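Local atomic coordinates of acylneuraminate lyase (Mycoplasma synoviae, PDB entry 4N4P), a protein that belongs to the dihydrodipicolinate synthetase family of TIM-barrel proteins, is named as an acylneuraminate lyase and forms an assembly of four chains. Residues 13-18 with 255-260; 30-35 with 264-269; 64-69 with 96-101; 106-111 with 134-139. All coordinates share one frame; numbering follows the deposited sequence.

Contacts 3 and 4 lie within the TIM barrel; contacts 1 and 2 join it to the C-terminal helices. Contacts 1 and 2 lie side by side, their centres about 9 Å apart, and share a core in which M14 CG packs on V32 CG1 at 3.5 Å. The same methionine reaches contact 3, with M14 CE 3.7 Å from V69 CG2, so M14 touches both helix 26-39 and helix 59-73. Contact 3 passes the packing on to contact 4 through A98 CB, 3.4 Å from I106 CG2. Contacts 2 and 4 are the far ends of the series, about 26 Å between centres and about 16 Å between nearest atoms. K258 in contact 1 has a further partner in E53, and Y139 in contact 4 has Y46 and K167.

Contact 1: 13-18 with 255-260; sequences AMVTPF and QSLKAI
L257 and V15 meet through methyl groups: CD1 of L257 lies 3.9 Å from CG1 of V15, the two side chains running obliquely to each other, and L257 CB backs the same methyl. One residue on, K258 does most of the work. Its extended chain passes V15 in the opposite direction, with K258 CG beside V15 CG2 at 4.1 Å and K258 CE over V15 CB at 3.8 Å, so the valine supports the aliphatic part of the lysine. Helix 253-263 thereby packs against the loop that leaves strand 9-12 of the TIM barrel and leads to helix 26-39. Having cleared V15, the chain, straight beyond CG (chi3 -177°), carries NZ to the carbonyl of T16, where it donates a 2.6 Å hydrogen bond from above the carbonyl plane, 42° out of it. The same ammonium forms a salt bridge with E53 and a hydrogen bond to Y270 O, so three oxygens hold a charge that is buried, and E53 probably balances it. F18 closes in beside it: K258 NZ lies obliquely to the ring, 3.6 Å from F18 CD2, while T16 O stands over one face toward the rim.

Contact 2: 30-35 with 264-269; sequences KEVVNF and HGVDAG
E31 reaches from helix 26-39 to the backbone of D267, passing V266 on the way. Its CB touches V266 CG1 at 4.1 Å. CG leaves on the side of the backbone N, anti to the carbonyl carbon, and from there the chain runs extended (chi2 -167°), bringing the carboxylate carbon CD up to D267 CB at 3.5 Å. At the tip, OE1 accepts the D267 N-H in a 2.9 Å hydrogen bond that is fairly straight at the hydrogen (162°) but arrives from above the carboxylate plane. A water also donates to E31 OE1 (2.8 Å) and to G265 O, bridging the helix and the loop. The other oxygen, OE2, faces the D267 side chain, 4.1 Å from OD2.

Next to this polar edge lies an apolar seam. V266 splits its branches: CG1 sits against V32 CG2, while CG2 lies obliquely at the F35 ring, 3.5 Å from F35 CD1. A268 CB completes the V32 side, 3.9 Å from V32 CG2. G265, with positive phi, is the C-prime residue of the Schellman motif ending helix 253-263, in which V266 N bonds to M261 O; this turn, among the C-terminal helices that follow the barrel, brings V266 and D267 to helix 26-39, the outer helix after the first TIM-barrel strand.

The two carboxylates, their planes 50° apart, would be expected to repel mildly. The N-H and water on E31 OE1, and the hydrogen bond of D267 OD2 with H25 NE2, probably offset that cost.

Contact 3: 64-69 with 96-101; sequences EVMKLV and KLAKEL
The methyl of M66 settles on the low spot at A98: CE rests 3.5 Å from A98 N and 3.7 Å from A98 CB. The bend at chi3 (70°) gives the side chain this hook, since the extended part first carries SD across toward the other helix and the last bond then lays CE over the small alanine. L97 stands up beside the sulfur as the neighbouring bump; the L97 and M66 side chains cross at a slant, L97 CD2 4.2 Å from M66 SD. Its other methyl, CD1, turns to K67 and meets NZ at 3.7 Å, so one leucine is forked between the methionine and the lysine.

Helices 59-73 and 88-100 are successive outer helices of the TIM barrel, following strands 44-47 and 78-82. Here their short segments run nearly parallel, 12° apart, with axes 10.3 Å from each other, and no hydrogen bond links the two segments.

L101, just past the end of helix 88-100, is the bump going the other way. Its CD1 enters the groove between M66 and K67, 4.0 Å from M66 CB and equally far from K67 CG, and lies against M66 O, which is also hydrogen-bonded to Y103 OH. K67 crosses both leucines at about right angles. On this outer rim its ammonium is 4.3 Å from E100 OE2, too far for a salt bridge, although the opposite charges may still attract weakly.

Contact 4: 106-111 with 134-139; sequences ISAITP and IPMLIY
Strands 105-108 and 136-139 are the parallel neighbours of a beta-alpha-beta crossover whose helix is 118-131. I106 lies between two backbone hydrogen bonds: its N donates to P135 O at 2.9 Å and its O accepts from L137 N at 2.8 Å. A third, from A108 N to L137 O, is weak as the strands begin to part.

I106, A108 and M136 lie on the face turned to the helical layer. M136 is bent at chi2 (71°) and again at chi3, which folds its chain back over strand 105-108; SD comes 3.6 Å from S107 CA, and CE meets I106 CD1 at 3.6 Å. That same CD1 also touches I134 CG2, so the isoleucine tip is held between two side chains. S107 and L137 occupy the other face, toward the barrel interior.

At the far end the Y139 ring lies beneath I109, whose CG2 forms a CH-pi contact 3.8 Å from the ring centroid and 15° off its normal. S107 OG sits at the edge of the ring, in its plane. Both S107 OG and Y139 OH hydrogen-bond to Y46 OH, and Y139 OH also hydrogen-bonds K167 NZ, a cluster of polar groups which, with I109 over the face and S107 at the edge, probably limits the turning of the ring. A water 2.8 Å from Y139 O also hydrogen-bonds T110 OG1, linking the chains where they diverge. The polar groups sit at the C-terminal ends of the parallel strands, the end of a TIM barrel where active sites generally lie.

Contact 1: 13-18 with 255-260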
loop_
_atom_site.group_PDB
_atom_site.type_symbol
_atom_site.label_atom_id
_atom_site.label_comp_id
_atom_site.label_asym_id
_atom_site.label_seq_id
_atom_site.Cartn_x
_atom_site.Cartn_y
_atom_site.Cartn_z
ATOM N N ALA A 13 3.765 -6.072 -27.834
ATOM C CA ALA A 13 5.041 -6.262 -27.154
ATOM C C ALA A 13 5.492 -7.689 -27.450
ATOM O O ALA A 13 5.044 -8.660 -26.820
ATOM C CB ALA A 13 4.895 -6.020 -25.658
ATOM N N MET A 14 6.340 -7.806 -28.454
ATOM C CA MET A 14 6.656 -9.092 -29.070
ATOM C C MET A 14 7.279 -10.072 -28.094
ATOM O O MET A 14 8.156 -9.701 -27.353
ATOM C CB MET A 14 7.649 -8.885 -30.214
ATOM C CG MET A 14 7.694 -10.093 -31.154
ATOM S SD MET A 14 8.975 -9.884 -32.384
ATOM C CE MET A 14 10.430 -10.366 -31.480
ATOM N N VAL A 15 6.807 -11.315 -28.128
ATOM C CA VAL A 15 7.449 -12.407 -27.399
ATOM C C VAL A 15 8.774 -12.761 -28.086
ATOM O O VAL A 15 8.917 -12.591 -29.301
ATOM C CB VAL A 15 6.520 -13.644 -27.296
ATOM C CG1 VAL A 15 5.284 -13.277 -26.475
ATOM C CG2 VAL A 15 6.107 -14.172 -28.699
ATOM N N THR A 16 9.721 -13.262 -27.309
ATOM C CA THR A 16 10.999 -13.738 -27.861
ATOM C C THR A 16 11.049 -15.283 -27.911
ATOM O O THR A 16 11.086 -15.920 -26.874
ATOM C CB THR A 16 12.218 -13.156 -27.068
ATOM O OG1 THR A 16 12.107 -11.726 -26.994
ATOM C CG2 THR A 16 13.538 -13.516 -27.779
ATOM N N PRO A 17 11.047 -15.887 -29.120
ATOM C CA PRO A 17 11.068 -17.347 -29.170
ATOM C C PRO A 17 12.334 -17.990 -28.617
ATOM O O PRO A 17 13.447 -17.602 -28.972
ATOM C CB PRO A 17 10.920 -17.641 -30.669
ATOM C CG PRO A 17 10.098 -16.489 -31.140
ATOM C CD PRO A 17 10.799 -15.333 -30.461
ATOM N N PHE A 18 12.154 -18.959 -27.728
ATOM C CA PHE A 18 13.275 -19.788 -27.298
ATOM C C PHE A 18 12.929 -21.235 -27.547
ATOM O O PHE A 18 11.763 -21.606 -27.532
ATOM C CB PHE A 18 13.552 -19.632 -25.799
ATOM C CG PHE A 18 13.795 -18.215 -25.353
ATOM C CD1 PHE A 18 14.954 -17.533 -25.719
ATOM C CD2 PHE A 18 12.872 -17.577 -24.530
ATOM C CE1 PHE A 18 15.173 -16.227 -25.283
ATOM C CE2 PHE A 18 13.085 -16.289 -24.082
ATOM C CZ PHE A 18 14.230 -15.600 -24.471
ATOM N N GLN A 255 3.760 -17.812 -21.788
ATOM C CA GLN A 255 3.514 -19.213 -22.160
ATOM C C GLN A 255 2.248 -19.324 -23.001
ATOM O O GLN A 255 2.213 -20.091 -23.964
ATOM C CB GLN A 255 3.350 -20.100 -20.920
ATOM C CG GLN A 255 4.584 -20.133 -19.989
ATOM C CD GLN A 255 4.484 -19.123 -18.857
ATOM O OE1 GLN A 255 4.017 -18.004 -19.064
ATOM N NE2 GLN A 255 4.920 -19.519 -17.640
ATOM N N SER A 256 1.218 -18.565 -22.619
ATOM C CA SER A 256 -0.060 -18.588 -23.317
ATOM C C SER A 256 0.041 -17.949 -24.692
ATOM O O SER A 256 -0.481 -18.494 -25.683
ATOM C CB SER A 256 -1.117 -17.855 -22.496
ATOM O OG SER A 256 -1.363 -18.541 -21.285
ATOM N N LEU A 257 0.684 -16.789 -24.755
ATOM C CA LEU A 257 0.880 -16.134 -26.067
ATOM C C LEU A 257 1.651 -17.064 -27.017
ATOM O O LEU A 257 1.281 -17.238 -28.180
ATOM C CB LEU A 257 1.611 -14.795 -25.926
ATOM C CG LEU A 257 0.851 -13.682 -25.181
ATOM C CD1 LEU A 257 1.792 -12.444 -24.986
ATOM C CD2 LEU A 257 -0.398 -13.297 -25.946
ATOM N N LYS A 258 2.724 -17.663 -26.512
ATOM C CA LYS A 258 3.543 -18.535 -27.362
ATOM C C LYS A 258 2.751 -19.755 -27.804
ATOM O O LYS A 258 2.779 -20.114 -28.979
ATOM C CB LYS A 258 4.853 -18.909 -26.656
ATOM C CG LYS A 258 5.883 -17.751 -26.722
ATOM C CD LYS A 258 7.085 -17.994 -25.832
ATOM C CE LYS A 258 8.030 -16.779 -25.889
ATOM N NZ LYS A 258 9.395 -17.016 -25.230
ATOM N N ALA A 259 1.987 -20.342 -26.887
ATOM C CA ALA A 259 1.148 -21.498 -27.219
ATOM C C ALA A 259 0.099 -21.192 -28.278
ATOM O O ALA A 259 -0.182 -22.017 -29.171
ATOM C CB ALA A 259 0.480 -22.052 -25.960
ATOM N N ILE A 260 -0.493 -20.001 -28.176
ATOM C CA ILE A 260 -1.481 -19.567 -29.172
ATOM C C ILE A 260 -0.821 -19.428 -30.530
ATOM O O ILE A 260 -1.342 -19.907 -31.534
ATOM C CB ILE A 260 -2.229 -18.296 -28.724
ATOM C CG1 ILE A 260 -3.102 -18.643 -27.505
ATOM C CG2 ILE A 260 -3.086 -17.721 -29.893
ATOM C CD1 ILE A 260 -3.613 -17.402 -26.709
#

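Contact 2: 30-35 with 264-269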
loop_
_atom_site.group_PDB
_atom_site.type_symbol
_atom_site.label_atom_id
_atom_site.label_comp_id
_atom_site.label_asym_id
_atom_site.label_seq_id
_atom_site.Cartn_x
_atom_site.Cartn_y
_atom_site.Cartn_z
ATOM N N LYS A 30 11.800 -14.553 -36.775
ATOM C CA LYS A 30 11.287 -14.124 -38.067
ATOM C C LYS A 30 9.835 -14.549 -38.281
ATOM O O LYS A 30 9.030 -13.768 -38.807
ATOM C CB LYS A 30 12.171 -14.612 -39.225
ATOM C CG LYS A 30 13.690 -14.415 -39.024
ATOM C CD LYS A 30 14.159 -13.089 -39.616
ATOM C CE LYS A 30 15.658 -12.975 -39.716
ATOM N NZ LYS A 30 16.218 -12.950 -41.119
ATOM N N GLU A 31 9.481 -15.763 -37.852
ATOM C CA GLU A 31 8.092 -16.218 -38.018
ATOM C C GLU A 31 7.130 -15.395 -37.158
ATOM O O GLU A 31 6.030 -15.099 -37.587
ATOM C CB GLU A 31 7.927 -17.696 -37.665
ATOM C CG GLU A 31 8.639 -18.657 -38.626
ATOM C CD GLU A 31 8.200 -20.098 -38.420
ATOM O OE1 GLU A 31 7.034 -20.346 -38.007
ATOM O OE2 GLU A 31 9.030 -20.996 -38.688
ATOM N N VAL A 32 7.532 -15.061 -35.940
ATOM C CA VAL A 32 6.673 -14.226 -35.092
ATOM C C VAL A 32 6.466 -12.855 -35.742
ATOM O O VAL A 32 5.364 -12.338 -35.745
ATOM C CB VAL A 32 7.248 -14.080 -33.675
ATOM C CG1 VAL A 32 6.612 -12.904 -32.917
ATOM C CG2 VAL A 32 7.071 -15.414 -32.918
ATOM N N VAL A 33 7.539 -12.255 -36.256
ATOM C CA VAL A 33 7.412 -10.945 -36.932
ATOM C C VAL A 33 6.419 -11.038 -38.095
ATOM O O VAL A 33 5.486 -10.226 -38.199
ATOM C CB VAL A 33 8.792 -10.363 -37.375
ATOM C CG1 VAL A 33 8.616 -9.068 -38.254
ATOM C CG2 VAL A 33 9.656 -10.046 -36.163
ATOM N N ASN A 34 6.581 -12.039 -38.973
ATOM C CA ASN A 34 5.638 -12.196 -40.076
ATOM C C ASN A 34 4.203 -12.385 -39.612
ATOM O O ASN A 34 3.284 -11.857 -40.223
ATOM C CB ASN A 34 6.036 -13.359 -41.002
ATOM C CG ASN A 34 7.356 -13.126 -41.742
ATOM O OD1 ASN A 34 7.868 -12.007 -41.859
ATOM N ND2 ASN A 34 7.904 -14.219 -42.281
ATOM N N PHE A 35 4.000 -13.168 -38.551
ATOM C CA PHE A 35 2.665 -13.394 -38.008
ATOM C C PHE A 35 2.049 -12.050 -37.568
ATOM O O PHE A 35 0.896 -11.730 -37.906
ATOM C CB PHE A 35 2.757 -14.380 -36.826
ATOM C CG PHE A 35 1.453 -14.618 -36.116
ATOM C CD1 PHE A 35 0.445 -15.366 -36.708
ATOM C CD2 PHE A 35 1.258 -14.109 -34.819
ATOM C CE1 PHE A 35 -0.758 -15.611 -36.025
ATOM C CE2 PHE A 35 0.082 -14.344 -34.141
ATOM C CZ PHE A 35 -0.929 -15.100 -34.739
ATOM N N HIS A 264 -1.289 -21.668 -34.093
ATOM C CA HIS A 264 -1.526 -21.074 -35.418
ATOM C C HIS A 264 -0.377 -21.357 -36.403
ATOM O O HIS A 264 -0.261 -20.669 -37.434
ATOM C CB HIS A 264 -1.759 -19.576 -35.279
ATOM C CG HIS A 264 -3.087 -19.244 -34.685
ATOM N ND1 HIS A 264 -3.347 -19.351 -33.334
ATOM C CD2 HIS A 264 -4.245 -18.859 -35.264
ATOM C CE1 HIS A 264 -4.608 -19.023 -33.106
ATOM N NE2 HIS A 264 -5.173 -18.719 -34.261
ATOM N N GLY A 265 0.450 -22.345 -36.053
ATOM C CA GLY A 265 1.576 -22.839 -36.891
ATOM C C GLY A 265 2.821 -21.957 -36.879
ATOM O O GLY A 265 3.704 -22.079 -37.766
ATOM N N VAL A 266 2.892 -21.057 -35.897
ATOM C CA VAL A 266 4.009 -20.121 -35.777
ATOM C C VAL A 266 5.028 -20.705 -34.797
ATOM O O VAL A 266 4.686 -21.062 -33.675
ATOM C CB VAL A 266 3.519 -18.718 -35.282
ATOM C CG1 VAL A 266 4.686 -17.723 -35.157
ATOM C CG2 VAL A 266 2.451 -18.168 -36.224
ATOM N N ASP A 267 6.273 -20.802 -35.230
ATOM C CA ASP A 267 7.336 -21.407 -34.433
ATOM C C ASP A 267 7.797 -20.446 -33.331
ATOM O O ASP A 267 8.960 -20.034 -33.282
ATOM C CB ASP A 267 8.493 -21.804 -35.370
ATOM C CG ASP A 267 9.416 -22.870 -34.793
ATOM O OD1 ASP A 267 9.156 -23.431 -33.709
ATOM O OD2 ASP A 267 10.430 -23.177 -35.479
ATOM N N ALA A 268 6.880 -20.117 -32.417
ATOM C CA ALA A 268 7.116 -19.126 -31.382
ATOM C C ALA A 268 7.901 -19.633 -30.181
ATOM O O ALA A 268 8.305 -18.840 -29.328
ATOM C CB ALA A 268 5.771 -18.519 -30.912
ATOM N N GLY A 269 8.083 -20.952 -30.087
ATOM C CA GLY A 269 8.923 -21.535 -29.040
ATOM C C GLY A 269 8.352 -21.428 -27.641
ATOM O O GLY A 269 7.133 -21.429 -27.463
HETATM O O HOH W 1 4.726 -19.357 -39.326
HETATM O O HOH W 2 6.559 -22.783 -38.476
#

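Contact 3: 64-69 with 96-101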
loop_
_atom_site.group_PDB
_atom_site.type_symbol
_atom_site.label_atom_id
_atom_site.label_comp_id
_atom_site.label_asym_id
_atom_site.label_seq_id
_atom_site.Cartn_x
_atom_site.Cartn_y
_atom_site.Cartn_z
ATOM N N GLU A 64 21.078 -9.889 -31.457
ATOM C CA GLU A 64 20.612 -10.809 -32.473
ATOM C C GLU A 64 19.118 -10.615 -32.707
ATOM O O GLU A 64 18.679 -10.573 -33.844
ATOM C CB GLU A 64 20.941 -12.278 -32.107
ATOM C CG GLU A 64 20.652 -13.308 -33.186
ATOM C CD GLU A 64 21.424 -13.129 -34.503
ATOM O OE1 GLU A 64 22.499 -12.477 -34.547
ATOM O OE2 GLU A 64 20.922 -13.648 -35.516
ATOM N N VAL A 65 18.340 -10.498 -31.631
ATOM C CA VAL A 65 16.885 -10.282 -31.800
ATOM C C VAL A 65 16.615 -9.000 -32.578
ATOM O O VAL A 65 15.763 -8.974 -33.476
ATOM C CB VAL A 65 16.121 -10.279 -30.451
ATOM C CG1 VAL A 65 14.637 -9.921 -30.653
ATOM C CG2 VAL A 65 16.221 -11.681 -29.826
ATOM N N MET A 66 17.347 -7.951 -32.239
ATOM C CA MET A 66 17.163 -6.656 -32.908
ATOM C C MET A 66 17.454 -6.772 -34.406
ATOM O O MET A 66 16.731 -6.197 -35.246
ATOM C CB MET A 66 18.049 -5.609 -32.276
ATOM C CG MET A 66 17.619 -5.220 -30.860
ATOM S SD MET A 66 18.771 -4.187 -29.974
ATOM C CE MET A 66 18.625 -2.624 -30.861
ATOM N N LYS A 67 18.527 -7.496 -34.741
ATOM C CA LYS A 67 18.887 -7.706 -36.154
ATOM C C LYS A 67 17.841 -8.514 -36.886
ATOM O O LYS A 67 17.413 -8.142 -37.981
ATOM C CB LYS A 67 20.256 -8.400 -36.273
ATOM C CG LYS A 67 21.356 -7.541 -35.797
ATOM C CD LYS A 67 22.581 -8.339 -35.393
ATOM C CE LYS A 67 23.723 -7.410 -35.082
ATOM N NZ LYS A 67 24.009 -6.523 -36.261
ATOM N N LEU A 68 17.409 -9.610 -36.272
ATOM C CA LEU A 68 16.481 -10.529 -36.905
ATOM C C LEU A 68 15.133 -9.875 -37.138
ATOM O O LEU A 68 14.498 -10.118 -38.164
ATOM C CB LEU A 68 16.303 -11.791 -36.066
ATOM C CG LEU A 68 17.490 -12.742 -35.900
ATOM C CD1 LEU A 68 17.169 -13.757 -34.799
ATOM C CD2 LEU A 68 17.879 -13.444 -37.210
ATOM N N VAL A 69 14.710 -9.036 -36.193
ATOM C CA VAL A 69 13.427 -8.353 -36.338
ATOM C C VAL A 69 13.468 -7.337 -37.479
ATOM O O VAL A 69 12.549 -7.277 -38.322
ATOM C CB VAL A 69 12.984 -7.664 -35.016
ATOM C CG1 VAL A 69 11.836 -6.696 -35.264
ATOM C CG2 VAL A 69 12.557 -8.732 -33.991
ATOM N N LYS A 96 22.836 2.481 -30.166
ATOM C CA LYS A 96 23.569 2.643 -31.436
ATOM C C LYS A 96 23.172 1.615 -32.466
ATOM O O LYS A 96 23.021 1.941 -33.653
ATOM C CB LYS A 96 25.094 2.570 -31.204
ATOM C CG LYS A 96 25.636 3.722 -30.418
ATOM C CD LYS A 96 27.147 3.556 -30.167
ATOM C CE LYS A 96 27.658 4.425 -29.013
ATOM N NZ LYS A 96 27.706 5.896 -29.304
ATOM N N LEU A 97 22.992 0.364 -32.030
ATOM C CA LEU A 97 22.537 -0.686 -32.937
ATOM C C LEU A 97 21.127 -0.413 -33.471
ATOM O O LEU A 97 20.881 -0.611 -34.657
ATOM C CB LEU A 97 22.581 -2.077 -32.270
ATOM C CG LEU A 97 22.208 -3.274 -33.151
ATOM C CD1 LEU A 97 23.113 -3.405 -34.385
ATOM C CD2 LEU A 97 22.197 -4.593 -32.350
ATOM N N ALA A 98 20.209 0.002 -32.589
ATOM C CA ALA A 98 18.852 0.346 -32.999
ATOM C C ALA A 98 18.886 1.393 -34.116
ATOM O O ALA A 98 18.140 1.314 -35.078
ATOM C CB ALA A 98 18.045 0.877 -31.811
ATOM N N LYS A 99 19.775 2.365 -33.975
ATOM C CA LYS A 99 19.850 3.435 -34.969
ATOM C C LYS A 99 20.414 2.898 -36.296
ATOM O O LYS A 99 19.890 3.193 -37.381
ATOM C CB LYS A 99 20.717 4.566 -34.430
ATOM C CG LYS A 99 21.053 5.660 -35.481
ATOM C CD LYS A 99 19.811 6.349 -35.992
ATOM C CE LYS A 99 20.176 7.523 -36.946
ATOM N NZ LYS A 99 20.821 8.650 -36.195
ATOM N N GLU A 100 21.494 2.139 -36.195
ATOM C CA GLU A 100 22.095 1.442 -37.345
ATOM C C GLU A 100 21.059 0.607 -38.101
ATOM O O GLU A 100 21.056 0.549 -39.351
ATOM C CB GLU A 100 23.279 0.571 -36.870
ATOM C CG GLU A 100 23.927 -0.275 -37.970
ATOM C CD GLU A 100 24.936 -1.294 -37.448
ATOM O OE1 GLU A 100 25.944 -0.883 -36.840
ATOM O OE2 GLU A 100 24.733 -2.514 -37.662
ATOM N N LEU A 101 20.168 -0.048 -37.350
ATOM C CA LEU A 101 19.188 -0.931 -37.954
ATOM C C LEU A 101 17.900 -0.216 -38.367
ATOM O O LEU A 101 16.975 -0.865 -38.861
ATOM C CB LEU A 101 18.854 -2.107 -37.019
ATOM C CG LEU A 101 19.995 -3.105 -36.810
ATOM C CD1 LEU A 101 19.642 -3.975 -35.615
ATOM C CD2 LEU A 101 20.228 -3.943 -38.059
#

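Contact 4: 106-111 with 134-139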
loop_
_atom_site.group_PDB
_atom_site.type_symbol
_atom_site.label_atom_id
_atom_site.label_comp_id
_atom_site.label_asym_id
_atom_site.label_seq_id
_atom_site.Cartn_x
_atom_site.Cartn_y
_atom_site.Cartn_z
ATOM N N ILE A 106 13.471 3.957 -29.621
ATOM C CA ILE A 106 13.902 3.055 -28.568
ATOM C C ILE A 106 13.152 3.443 -27.316
ATOM O O ILE A 106 12.552 4.529 -27.246
ATOM C CB ILE A 106 15.441 3.119 -28.298
ATOM C CG1 ILE A 106 15.882 4.573 -28.045
ATOM C CG2 ILE A 106 16.227 2.467 -29.445
ATOM C CD1 ILE A 106 17.345 4.746 -27.659
ATOM N N SER A 107 13.155 2.544 -26.331
ATOM C CA SER A 107 12.615 2.873 -25.033
ATOM C C SER A 107 13.578 2.276 -24.027
ATOM O O SER A 107 14.390 1.414 -24.379
ATOM C CB SER A 107 11.197 2.291 -24.851
ATOM O OG SER A 107 11.285 0.877 -24.750
ATOM N N ALA A 108 13.484 2.709 -22.772
ATOM C CA ALA A 108 14.316 2.117 -21.722
ATOM C C ALA A 108 13.524 2.102 -20.439
ATOM O O ALA A 108 13.035 3.143 -19.984
ATOM C CB ALA A 108 15.601 2.900 -21.533
ATOM N N ILE A 109 13.383 0.919 -19.857
ATOM C CA ILE A 109 12.758 0.814 -18.551
ATOM C C ILE A 109 13.468 1.671 -17.488
ATOM O O ILE A 109 14.669 1.924 -17.574
ATOM C CB ILE A 109 12.700 -0.648 -18.087
ATOM C CG1 ILE A 109 14.114 -1.254 -18.108
ATOM C CG2 ILE A 109 11.813 -1.457 -19.036
ATOM C CD1 ILE A 109 14.293 -2.207 -16.995
ATOM N N THR A 110 12.719 2.080 -16.476
ATOM C CA THR A 110 13.271 2.658 -15.259
ATOM C C THR A 110 14.316 1.707 -14.655
ATOM O O THR A 110 14.058 0.509 -14.565
ATOM C CB THR A 110 12.133 2.808 -14.202
ATOM O OG1 THR A 110 10.988 3.431 -14.806
ATOM C CG2 THR A 110 12.586 3.627 -13.007
ATOM N N PRO A 111 15.471 2.241 -14.194
ATOM C CA PRO A 111 16.406 1.395 -13.448
ATOM C C PRO A 111 15.660 0.641 -12.337
ATOM O O PRO A 111 14.885 1.230 -11.588
ATOM C CB PRO A 111 17.398 2.400 -12.873
ATOM C CG PRO A 111 17.421 3.521 -13.893
ATOM C CD PRO A 111 15.951 3.638 -14.286
ATOM N N ILE A 134 18.284 8.964 -31.942
ATOM C CA ILE A 134 17.143 8.122 -32.242
ATOM C C ILE A 134 16.102 8.476 -31.169
ATOM O O ILE A 134 16.451 8.736 -30.025
ATOM C CB ILE A 134 17.523 6.602 -32.268
ATOM C CG1 ILE A 134 16.299 5.738 -32.640
ATOM C CG2 ILE A 134 18.174 6.189 -30.921
ATOM C CD1 ILE A 134 16.614 4.227 -32.920
ATOM N N PRO A 135 14.819 8.557 -31.547
ATOM C CA PRO A 135 13.842 8.994 -30.545
ATOM C C PRO A 135 13.736 8.006 -29.395
ATOM O O PRO A 135 13.789 6.805 -29.631
ATOM C CB PRO A 135 12.542 9.016 -31.342
ATOM C CG PRO A 135 12.981 9.393 -32.717
ATOM C CD PRO A 135 14.231 8.544 -32.898
ATOM N N MET A 136 13.609 8.531 -28.178
ATOM C CA MET A 136 13.476 7.722 -26.970
ATOM C C MET A 136 12.094 7.888 -26.331
ATOM O O MET A 136 11.563 9.019 -26.202
ATOM C CB MET A 136 14.586 8.111 -25.966
ATOM C CG MET A 136 14.332 7.744 -24.525
ATOM S SD MET A 136 14.448 5.937 -24.295
ATOM C CE MET A 136 16.223 5.723 -24.330
ATOM N N LEU A 137 11.508 6.753 -25.930
ATOM C CA LEU A 137 10.328 6.738 -25.078
ATOM C C LEU A 137 10.754 6.303 -23.690
ATOM O O LEU A 137 11.231 5.177 -23.527
ATOM C CB LEU A 137 9.281 5.738 -25.629
ATOM C CG LEU A 137 8.696 6.214 -26.959
ATOM C CD1 LEU A 137 8.000 5.012 -27.696
ATOM C CD2 LEU A 137 7.770 7.401 -26.714
ATOM N N ILE A 138 10.615 7.182 -22.696
ATOM C CA ILE A 138 10.946 6.805 -21.340
ATOM C C ILE A 138 9.781 6.021 -20.726
ATOM O O ILE A 138 8.659 6.041 -21.243
ATOM C CB ILE A 138 11.342 8.021 -20.482
ATOM C CG1 ILE A 138 10.188 9.018 -20.366
ATOM C CG2 ILE A 138 12.578 8.719 -21.078
ATOM C CD1 ILE A 138 10.475 10.158 -19.418
ATOM N N TYR A 139 10.048 5.268 -19.675
ATOM C CA TYR A 139 8.982 4.553 -19.008
ATOM C C TYR A 139 8.402 5.463 -17.956
ATOM O O TYR A 139 9.140 6.152 -17.275
ATOM C CB TYR A 139 9.509 3.279 -18.366
ATOM C CG TYR A 139 9.302 2.073 -19.242
ATOM C CD1 TYR A 139 8.479 1.026 -18.826
ATOM C CD2 TYR A 139 9.907 1.985 -20.493
ATOM C CE1 TYR A 139 8.279 -0.101 -19.630
ATOM C CE2 TYR A 139 9.724 0.896 -21.286
ATOM C CZ TYR A 139 8.906 -0.163 -20.850
ATOM O OH TYR A 139 8.692 -1.247 -21.667
HETATM O O HOH W 3 11.580 5.675 -15.994
#